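Local coordinates for protein MgGH51 (PDB 6ZPZ) that probably hydrolyses terminal alpha-L-arabinofuranosyl residues from arabinose-containing polysaccharides, at residues E23-S28 with Y479-Q484. Sequence-based numbering, arbitrary orientation.
Sequences EDINHS and YAPLLQ. With LX5 ([(1~{S},2~{S},3~{S},4~{S})-2-(hydroxymethyl)-3,4-bis(oxidanyl)cyclopentyl] hydrogen sulfate), chain G.
Ile25, Asn26 and Ser28 meet Pro481, Leu483 and Gln484 where the (beta/alpha)8 barrel of this clan GH-A enzyme closes on itself: segment 23-28 follows the first barrel strand, 20-21, and segment 479-484 starts at the end of the last, 474-479, and runs into the short strand 483-485. It is a worked example of how loops from the two ends of a barrel can be joined beside the substrate pocket. Glu23 opens the segment at the ligand, its OE2 accepting a 2.6 Å hydrogen bond from O8 of the bound cyclopentyl sulfate, while OE1 is held by Trp261 NE1 and the backbone N of Asn232. Next, Ile25 brings the loops together. With CG1 anti to the backbone N (chi1 -175°) and the chain extended, CD1 reaches 4.0 Å from both ligand C6 and Pro481 CG. Its CG2 branch packs against Pro481 CB, and the proline, which follows a cis peptide bond, has its CG 3.6 Å from ligand O7. Asn26, in a left-handed backbone conformation, supplies the polar link: ND2 gives Leu483 O a nearly straight hydrogen bond (3.1 Å, 171° at the hydrogen). The acceptor lies in the plane of the Asn26 amide, although the donor is tilted from the plane of the Leu483 carbonyl. Asn26 CB meanwhile rests 3.6 Å from Gln484 CA, and backbone hydrogen bonding between Asn26 and His485 extends the join. A leucine in place of this asparagine would probably leave Leu483 O without its side-chain donor, weakening the tie between the loops to packing and backbone bonds. Finally, Ser28 turns OG back to the carbonyl of Glu23, on a lone pair in the carbonyl plane, while its CB presses unusually close to Leu483 CB, at 3.4 Å.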
# COMPACT_ATOMS: atom_id res chain seq x y z
N GLU A 23 -1.30 -3.37 -2.48
CA GLU A 23 -0.36 -4.33 -3.09
C GLU A 23 0.80 -3.50 -3.61
O GLU A 23 0.65 -2.27 -3.67
CB GLU A 23 -1.06 -5.05 -4.23
CG GLU A 23 -1.33 -4.10 -5.39
CD GLU A 23 -2.20 -4.70 -6.46
OE1 GLU A 23 -1.80 -5.72 -7.07
OE2 GLU A 23 -3.25 -4.15 -6.68
N ASP A 24 1.89 -4.16 -4.03
CA ASP A 24 3.00 -3.49 -4.75
C ASP A 24 2.56 -3.20 -6.17
O ASP A 24 2.59 -4.11 -7.00
CB ASP A 24 4.30 -4.30 -4.71
CG ASP A 24 5.50 -3.37 -4.72
OD1 ASP A 24 5.36 -2.27 -5.28
OD2 ASP A 24 6.52 -3.73 -4.09
N ILE A 25 2.09 -1.97 -6.41
CA ILE A 25 1.61 -1.45 -7.72
C ILE A 25 2.09 -0.01 -7.78
O ILE A 25 2.18 0.61 -6.72
CB ILE A 25 0.08 -1.54 -7.88
CG1 ILE A 25 -0.36 -1.11 -9.28
CG2 ILE A 25 -0.65 -0.72 -6.81
CD1 ILE A 25 -1.85 -1.23 -9.49
N ASN A 26 2.48 0.48 -8.96
CA ASN A 26 3.03 1.86 -9.06
C ASN A 26 4.21 2.03 -8.10
O ASN A 26 4.31 3.12 -7.53
CB ASN A 26 1.97 2.91 -8.69
CG ASN A 26 0.64 2.72 -9.37
OD1 ASN A 26 0.59 2.44 -10.58
ND2 ASN A 26 -0.43 2.97 -8.65
N HIS A 27 5.03 1.01 -7.85
CA HIS A 27 6.13 1.06 -6.84
C HIS A 27 5.57 1.59 -5.50
O HIS A 27 6.13 2.53 -4.87
CB HIS A 27 7.31 1.83 -7.41
CG HIS A 27 8.11 0.98 -8.35
ND1 HIS A 27 9.07 0.09 -7.92
CD2 HIS A 27 8.00 0.80 -9.67
CE1 HIS A 27 9.58 -0.53 -8.97
NE2 HIS A 27 8.93 -0.11 -10.05
N SER A 28 4.47 1.03 -5.07
CA SER A 28 3.89 1.32 -3.75
C SER A 28 4.72 0.65 -2.64
O SER A 28 4.62 1.08 -1.48
CB SER A 28 2.47 0.88 -3.73
OG SER A 28 2.43 -0.51 -3.90
N TYR A 479 -10.50 2.29 -0.85
CA TYR A 479 -10.11 2.86 -2.14
C TYR A 479 -8.95 2.05 -2.68
O TYR A 479 -8.10 1.60 -1.89
CB TYR A 479 -9.68 4.30 -1.97
CG TYR A 479 -9.48 5.06 -3.25
CD1 TYR A 479 -8.29 4.95 -3.95
CD2 TYR A 479 -10.41 6.01 -3.67
CE1 TYR A 479 -8.07 5.72 -5.08
CE2 TYR A 479 -10.19 6.79 -4.80
CZ TYR A 479 -9.02 6.62 -5.53
OH TYR A 479 -8.78 7.36 -6.64
N ALA A 480 -8.84 1.96 -4.00
CA ALA A 480 -7.68 1.30 -4.61
C ALA A 480 -7.40 1.90 -5.98
O ALA A 480 -8.31 2.25 -6.71
CB ALA A 480 -7.91 -0.19 -4.68
N PRO A 481 -6.14 1.98 -6.41
CA PRO A 481 -5.01 1.66 -5.55
C PRO A 481 -4.71 2.76 -4.51
O PRO A 481 -5.06 3.88 -4.73
CB PRO A 481 -3.84 1.56 -6.53
CG PRO A 481 -4.50 1.34 -7.87
CD PRO A 481 -5.77 2.15 -7.81
N LEU A 482 -3.94 2.40 -3.50
CA LEU A 482 -3.62 3.29 -2.36
C LEU A 482 -2.50 4.24 -2.77
O LEU A 482 -2.59 5.41 -2.45
CB LEU A 482 -3.17 2.41 -1.20
CG LEU A 482 -2.80 3.12 0.09
CD1 LEU A 482 -3.92 3.99 0.61
CD2 LEU A 482 -2.40 2.09 1.11
N LEU A 483 -1.44 3.72 -3.38
CA LEU A 483 -0.14 4.44 -3.52
C LEU A 483 0.33 4.51 -4.96
O LEU A 483 0.15 3.55 -5.70
CB LEU A 483 0.91 3.75 -2.65
CG LEU A 483 0.80 4.06 -1.15
CD1 LEU A 483 1.82 3.24 -0.37
CD2 LEU A 483 0.98 5.53 -0.84
N GLN A 484 1.04 5.56 -5.29
CA GLN A 484 1.54 5.81 -6.66
C GLN A 484 2.87 6.54 -6.59
O GLN A 484 2.93 7.72 -6.13
CB GLN A 484 0.56 6.67 -7.45
CG GLN A 484 1.03 7.01 -8.85
CD GLN A 484 0.23 8.12 -9.46
OE1 GLN A 484 -0.55 8.82 -8.79
NE2 GLN A 484 0.41 8.31 -10.76
C1 LX5 G . -7.55 -3.97 -9.73
C2 LX5 G . -8.25 -4.97 -8.83
C6 LX5 G . -5.61 -2.40 -8.95
C5 LX5 G . -6.11 -3.83 -9.22
C3 LX5 G . -7.20 -5.80 -8.16
C4 LX5 G . -6.04 -4.81 -8.07
O7 LX5 G . -6.31 -1.78 -7.86
O8 LX5 G . -4.78 -5.44 -8.30
O9 LX5 G . -7.65 -6.38 -6.92
O10 LX5 G . -7.62 -4.76 -10.91
S11 LX5 G . -7.86 -4.12 -12.24
O12 LX5 G . -6.64 -3.33 -12.19
O13 LX5 G . -7.94 -5.07 -13.34
O14 LX5 G . -9.18 -3.44 -12.08